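Local atomic coordinates of putative NADH dehydrogenase/NAD(P)H nitroreductase (Bacteroides thetaiotaomicron VPI-5482, PDB entry 3KWK), a protein that binds flavin mononucleotide and is probably an FMN-dependent oxidoreductase of the nitroreductase family, perhaps using NADH or NADPH. Residues Val57-Asp61 and Arg62-Asp66; Thr138-Pro141 and Glu142-Pro146. All coordinates share one frame; numbering follows the deposited sequence. Where two conformers were deposited one is given.

Both contacts are local, a helix cap and a beta turn, at the ends of strands in one antiparallel sheet. Contact 1 leads from strand 54-59, outermost within this chain, into helix 62-71, and contact 2, later in the chain, leads from the end of helix 128-138 into strand 144-153. Their centres are about 16 Å apart, yet their side chains meet: Val-57 CG1 lies 3.9 Å from Thr-138 CG2, and Val-57 CG2 lies 4.0 Å from Leu-140 CD2. Both also touch the second subunit. Contact 1 is away from the flavin site, whereas in contact 2 the side chain of Pro-146 lies about 12 Å from a bound FMN, too far to touch it.

Contact 1 (Val57-Asp61 and Arg62-Asp66); sequences VVVSD and RAKLD
Asp-61 caps the helix that begins at Arg-62, in the tight strand-to-helix connection where strand 54-59, outermost within this chain, ends and helix 62-71 starts. Asp-61 OD1 accepts a hydrogen bond from Lys-64 N at 2.9 Å, through the lone pair turned away from OD2, with an N-H...O angle of 151°. CG stands anti to the residue's own backbone N (chi1 -177°), which swings the carboxylate over the first turn; there Asp-61 OD1 also comes within 3.3 Å of the methyl CB of Ala-63. Aspartate suits this N-cap: a short side chain can reach back to an amide that the helix cannot supply with a carbonyl, and its negative charge should be stabilised by the positive end of the helix dipole. The backbone joins in, as Leu-65 N donates to Asp-61 O at 2.9 Å in a nearly straight bond of 169°, the opening i to i+4 bond of the helix.

The strand leading into the cap is not a free edge: Val-57 and Val-58 pair in parallel with a strand of the second subunit, so the sheet runs on across the interface, and Asn-173 of that subunit accepts from the backbone N of Ser-60 and Asp-61. Val-59 and Leu-65 form a buried apolar pair, with Val-59 CG1 3.6 Å from Leu-65 CD2 and the two side chains running past each other in opposite directions. Beyond them Val-59 rests on Ile-86 and Leu-65 on Ala-84 of strand 83-90.

Arg-62 bends at chi2 and chi3 to make a side-on salt bridge in which Arg-62 NE (3.2 Å) and NH2 (2.9 Å) both grip Asp-66 OD1, from the same face of the carboxylate. Arg-62 NH1 goes instead to Ala-81 O, and Lys-64 sends NZ to Tyr-137 O.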
ATOM      1  N   VAL A  57      16.424  -3.955  -1.224  1.00  8.02           N
ATOM      2  CA  VAL A  57      17.602  -4.806  -0.960  1.00  6.82           C
ATOM      3  C   VAL A  57      17.061  -6.229  -0.840  1.00  8.05           C
ATOM      4  O   VAL A  57      16.279  -6.530   0.038  1.00  7.92           O
ATOM      5  CB  VAL A  57      18.402  -4.395   0.273  1.00  7.57           C
ATOM      6  CG1 VAL A  57      19.680  -5.237   0.464  1.00  8.46           C
ATOM      7  CG2 VAL A  57      18.763  -2.903   0.248  1.00 10.94           C
ATOM      8  N   VAL A  58      17.512  -7.091  -1.742  1.00  7.99           N
ATOM      9  CA  VAL A  58      17.171  -8.504  -1.712  1.00  7.88           C
ATOM     10  C   VAL A  58      18.252  -9.199  -0.923  1.00  9.29           C
ATOM     11  O   VAL A  58      19.396  -9.181  -1.337  1.00  9.00           O
ATOM     12  CB  VAL A  58      17.113  -9.101  -3.140  1.00  9.56           C
ATOM     13  CG1 VAL A  58      16.806 -10.623  -3.031  1.00 14.09           C
ATOM     14  CG2 VAL A  58      16.106  -8.289  -3.992  1.00 11.75           C
ATOM     15  N   VAL A  59      17.905  -9.763   0.230  1.00  6.32           N
ATOM     16  CA  VAL A  59      18.894 -10.355   1.119  1.00  5.94           C
ATOM     17  C   VAL A  59      18.759 -11.888   1.050  1.00 10.29           C
ATOM     18  O   VAL A  59      17.711 -12.438   1.416  1.00  9.51           O
ATOM     19  CB  VAL A  59      18.760  -9.887   2.578  1.00  7.65           C
ATOM     20  CG1 VAL A  59      19.810 -10.572   3.474  1.00 10.13           C
ATOM     21  CG2 VAL A  59      18.924  -8.325   2.690  1.00  9.80           C
ATOM     22  N   SER A  60      19.829 -12.546   0.619  0.70  9.82           N
ATOM     23  CA  SER A  60      19.891 -14.006   0.539  0.70  9.76           C
ATOM     24  C   SER A  60      21.052 -14.580   1.339  0.70 10.50           C
ATOM     25  O   SER A  60      21.256 -15.814   1.346  0.70 11.23           O
ATOM     26  CB  SER A  60      20.072 -14.401  -0.919  0.70 12.78           C
ATOM     27  OG  SER A  60      21.244 -13.787  -1.430  0.70 13.10           O
ATOM     28  N   ASP A  61      21.873 -13.708   1.935  1.00 10.69           N
ATOM     29  CA  ASP A  61      22.988 -14.113   2.763  1.00 11.57           C
ATOM     30  C   ASP A  61      22.493 -14.590   4.146  1.00 12.58           C
ATOM     31  O   ASP A  61      21.933 -13.821   4.933  1.00 12.91           O
ATOM     32  CB  ASP A  61      23.980 -12.966   2.930  1.00 11.09           C
ATOM     33  CG  ASP A  61      25.205 -13.381   3.743  1.00 24.61           C
ATOM     34  OD1 ASP A  61      25.146 -13.427   4.991  1.00 22.77           O
ATOM     35  OD2 ASP A  61      26.230 -13.709   3.119  1.00 40.94           O
ATOM     36  N   ARG A  62      22.717 -15.881   4.408  1.00 11.86           N
ATOM     37  CA  ARG A  62      22.291 -16.561   5.626  1.00 13.33           C
ATOM     38  C   ARG A  62      22.740 -15.833   6.848  1.00 13.02           C
ATOM     39  O   ARG A  62      21.982 -15.632   7.791  1.00 12.68           O
ATOM     40  CB  ARG A  62      22.901 -17.980   5.594  1.00 14.68           C
ATOM     41  CG  ARG A  62      22.510 -18.877   6.761  1.00 18.30           C
ATOM     42  CD  ARG A  62      21.070 -19.332   6.639  1.00 17.29           C
ATOM     43  NE  ARG A  62      20.124 -18.424   7.271  1.00 14.49           N
ATOM     44  CZ  ARG A  62      18.925 -18.117   6.795  1.00 14.34           C
ATOM     45  NH1 ARG A  62      18.512 -18.587   5.626  1.00 13.52           N
ATOM     46  NH2 ARG A  62      18.125 -17.317   7.477  1.00 11.81           N
ATOM     47  N   ALA A  63      24.008 -15.437   6.884  1.00 15.53           N
ATOM     48  CA  ALA A  63      24.512 -14.721   8.058  1.00 16.88           C
ATOM     49  C   ALA A  63      23.850 -13.369   8.304  1.00 17.04           C
ATOM     50  O   ALA A  63      23.614 -13.018   9.474  1.00 15.71           O
ATOM     51  CB  ALA A  63      26.074 -14.564   7.992  1.00 19.00           C
ATOM     52  N   LYS A  64      23.580 -12.592   7.241  1.00 12.82           N
ATOM     53  CA  LYS A  64      22.935 -11.305   7.425  1.00 10.93           C
ATOM     54  C   LYS A  64      21.500 -11.510   7.923  1.00  9.78           C
ATOM     55  O   LYS A  64      20.996 -10.784   8.765  1.00 11.89           O
ATOM     56  CB  LYS A  64      22.860 -10.442   6.145  1.00 15.04           C
ATOM     57  CG  LYS A  64      24.072  -9.683   5.766  1.00 24.08           C
ATOM     58  CD  LYS A  64      23.791  -8.857   4.498  1.00 17.98           C
ATOM     59  CE  LYS A  64      25.066  -8.361   3.929  1.00 21.10           C
ATOM     60  NZ  LYS A  64      25.893  -7.910   5.020  1.00 22.11           N
ATOM     61  N   LEU A  65      20.833 -12.474   7.311  1.00 11.67           N
ATOM     62  CA  LEU A  65      19.450 -12.789   7.673  1.00  8.56           C
ATOM     63  C   LEU A  65      19.355 -13.155   9.162  1.00  9.67           C
ATOM     64  O   LEU A  65      18.503 -12.642   9.894  1.00 10.74           O
ATOM     65  CB  LEU A  65      18.924 -13.929   6.812  1.00  9.60           C
ATOM     66  CG  LEU A  65      18.575 -13.607   5.347  1.00 10.54           C
ATOM     67  CD1 LEU A  65      18.340 -14.893   4.503  1.00  9.99           C
ATOM     68  CD2 LEU A  65      17.365 -12.664   5.183  1.00  9.05           C
ATOM     69  N   ASP A  66      20.266 -14.014   9.598  1.00 11.34           N
ATOM     70  CA  ASP A  66      20.271 -14.479  11.005  1.00 12.78           C
ATOM     71  C   ASP A  66      20.687 -13.375  11.996  1.00 12.48           C
ATOM     72  O   ASP A  66      20.158 -13.269  13.119  1.00 12.87           O
ATOM     73  CB  ASP A  66      21.223 -15.673  11.118  1.00 15.12           C
ATOM     74  CG  ASP A  66      20.671 -16.941  10.420  1.00 18.21           C
ATOM     75  OD1 ASP A  66      19.486 -16.971  10.026  1.00 19.61           O
ATOM     76  OD2 ASP A  66      21.444 -17.875  10.231  1.00 21.75           O
TER

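Contact 2 (Thr138-Pro141 and Glu142-Pro146); sequences THLP and ENILP
Leu-140 packs on Ile-144 and Pro-146 across the turn that leads into strand 144-153. Leu-140 CB lies 3.9 Å from Ile-144 O. With CG anti to the carbonyl carbon (chi1 -59°), the branch is directed toward the strand, where its two methyls separate: Leu-140 CD1 meets Pro-146 CD at 3.9 Å, near the carbonyl of Ile-144, while Leu-140 CD2 touches Ile-144 CG2 at 4.2 Å. The leucine crosses the isoleucine at about a right angle, and its forked end lets one methyl meet Pro-146 and the other Ile-144.

The chain reverses through a type I beta turn from Pro-141 to Ile-144. Pro-141 opens it and supplies the accepting carbonyl, with Glu-142 and Asn-143 at the corners, both in the negative, helix-like backbone angles that such a turn requires. Ile-144 N donates to Pro-141 O at 3.0 Å, a bent bond of 149° whose donor stands well above the carbonyl plane. The proline ring lies alongside the isoleucine, pointing the same way, with Pro-141 CD 4.0 Å from Ile-144 CG1, and Tyr-175 of the second subunit packs on both residues. Asn-143 holds its CG between backbone N and carbonyl carbon (chi1 55°), bringing Asn-143 OD1 back to Pro-141 CB at 3.5 Å; its ND2 is held by Asp-90 OD1. The amide thus joins the turn to the end of the neighbouring strand.

The carbonyl of Ile-144 is hydrogen-bonded by Arg-135 NH1 of helix 128-138, the helix from which this loop departs. That same helix packs through Met-131 and Val-134 on Pro-146, while Leu-140 and Ile-144 lie on Cys-88 of strand 83-90.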
ATOM      1  N   THR A 138      23.029  -3.935   5.760  1.00  8.74           N
ATOM      2  CA  THR A 138      22.874  -3.742   4.306  1.00  7.87           C
ATOM      3  C   THR A 138      23.627  -2.516   3.757  1.00  8.08           C
ATOM      4  O   THR A 138      23.557  -2.254   2.567  1.00  9.58           O
ATOM      5  CB  THR A 138      21.406  -3.753   3.852  1.00  7.99           C
ATOM      6  OG1 THR A 138      20.658  -2.660   4.426  1.00  9.76           O
ATOM      7  CG2 THR A 138      20.789  -5.082   4.202  1.00  9.54           C
ATOM      8  N   HIS A 139      24.352  -1.806   4.608  1.00  6.84           N
ATOM      9  CA  HIS A 139      25.239  -0.716   4.213  1.00  7.57           C
ATOM     10  C   HIS A 139      24.471   0.434   3.547  1.00  9.28           C
ATOM     11  O   HIS A 139      24.894   1.004   2.526  1.00  8.99           O
ATOM     12  CB  HIS A 139      26.386  -1.195   3.298  1.00  7.81           C
ATOM     13  CG  HIS A 139      27.265  -2.225   3.927  1.00 15.67           C
ATOM     14  ND1 HIS A 139      28.599  -2.003   4.178  1.00 25.86           N
ATOM     15  CD2 HIS A 139      26.986  -3.460   4.394  1.00 22.05           C
ATOM     16  CE1 HIS A 139      29.110  -3.078   4.756  1.00 26.48           C
ATOM     17  NE2 HIS A 139      28.147  -3.973   4.906  1.00 21.29           N
ATOM     18  N   LEU A 140      23.330   0.775   4.103  1.00  7.73           N
ATOM     19  CA  LEU A 140      22.494   1.808   3.505  1.00  6.88           C
ATOM     20  C   LEU A 140      23.108   3.188   3.700  1.00  7.68           C
ATOM     21  O   LEU A 140      23.512   3.561   4.819  1.00  7.57           O
ATOM     22  CB  LEU A 140      21.094   1.818   4.112  1.00  7.91           C
ATOM     23  CG  LEU A 140      20.258   0.545   4.002  1.00  6.66           C
ATOM     24  CD1 LEU A 140      18.924   0.798   4.720  1.00  7.68           C
ATOM     25  CD2 LEU A 140      20.073   0.119   2.551  1.00  8.09           C
ATOM     26  N   PRO A 141      23.252   3.943   2.586  1.00  8.55           N
ATOM     27  CA  PRO A 141      23.577   5.351   2.759  1.00  8.87           C
ATOM     28  C   PRO A 141      22.588   6.065   3.677  1.00  8.57           C
ATOM     29  O   PRO A 141      21.461   5.626   3.789  1.00  7.73           O
ATOM     30  CB  PRO A 141      23.525   5.889   1.337  1.00  7.37           C
ATOM     31  CG  PRO A 141      23.795   4.663   0.402  1.00  9.48           C
ATOM     32  CD  PRO A 141      23.041   3.572   1.165  1.00  8.42           C
ATOM     33  N   GLU A 142      23.036   7.159   4.304  0.50  9.87           N
ATOM     34  CA  GLU A 142      22.271   7.879   5.327  0.50 10.72           C
ATOM     35  C   GLU A 142      20.858   8.288   4.881  0.50  9.04           C
ATOM     36  O   GLU A 142      19.902   8.244   5.661  0.50  9.70           O
ATOM     37  CB  GLU A 142      23.072   9.126   5.755  0.50 12.55           C
ATOM     38  CG  GLU A 142      22.444   9.927   6.885  0.50 22.52           C
ATOM     39  CD  GLU A 142      23.434  10.884   7.561  0.50 29.37           C
ATOM     40  OE1 GLU A 142      24.196  11.559   6.843  0.50 25.90           O
ATOM     41  OE2 GLU A 142      23.437  10.957   8.810  0.50 36.03           O
ATOM     42  N   ASN A 143      20.740   8.646   3.606  1.00  7.09           N
ATOM     43  CA  ASN A 143      19.479   9.140   3.018  1.00  8.17           C
ATOM     44  C   ASN A 143      18.460   8.062   2.691  1.00  5.65           C
ATOM     45  O   ASN A 143      17.286   8.339   2.491  1.00  5.77           O
ATOM     46  CB  ASN A 143      19.733   9.984   1.769  1.00  9.95           C
ATOM     47  CG  ASN A 143      20.550   9.256   0.710  1.00  7.45           C
ATOM     48  OD1 ASN A 143      21.690   8.859   0.977  1.00 10.00           O
ATOM     49  ND2 ASN A 143      20.009   9.152  -0.524  1.00  7.90           N
ATOM     50  N   ILE A 144      18.947   6.829   2.623  1.00  6.63           N
ATOM     51  CA  ILE A 144      18.118   5.668   2.301  1.00  7.05           C
ATOM     52  C   ILE A 144      17.577   5.059   3.579  1.00  7.49           C
ATOM     53  O   ILE A 144      18.339   4.525   4.372  1.00  8.58           O
ATOM     54  CB  ILE A 144      18.895   4.623   1.484  1.00  7.52           C
ATOM     55  CG1 ILE A 144      19.508   5.217   0.216  1.00  6.82           C
ATOM     56  CG2 ILE A 144      17.997   3.423   1.082  1.00  9.06           C
ATOM     57  CD1 ILE A 144      18.549   5.979  -0.775  1.00  8.12           C
ATOM     58  N   LEU A 145      16.271   5.184   3.774  1.00  7.52           N
ATOM     59  CA  LEU A 145      15.636   4.795   5.021  1.00  6.78           C
ATOM     60  C   LEU A 145      14.834   3.519   4.843  1.00  6.02           C
ATOM     61  O   LEU A 145      13.993   3.447   3.954  1.00  5.55           O
ATOM     62  CB  LEU A 145      14.728   5.927   5.525  1.00  6.78           C
ATOM     63  CG  LEU A 145      15.418   7.276   5.668  1.00  7.13           C
ATOM     64  CD1 LEU A 145      14.426   8.279   6.267  1.00  6.83           C
ATOM     65  CD2 LEU A 145      16.729   7.230   6.489  1.00  7.93           C
ATOM     66  N   PRO A 146      15.011   2.545   5.742  1.00  5.88           N
ATOM     67  CA  PRO A 146      14.269   1.278   5.560  1.00  7.44           C
ATOM     68  C   PRO A 146      12.864   1.338   6.147  1.00  5.96           C
ATOM     69  O   PRO A 146      12.726   1.659   7.319  1.00  8.66           O
ATOM     70  CB  PRO A 146      15.142   0.254   6.317  1.00  7.00           C
ATOM     71  CG  PRO A 146      15.846   1.029   7.348  1.00  8.28           C
ATOM     72  CD  PRO A 146      16.027   2.429   6.802  1.00  7.03           C
TER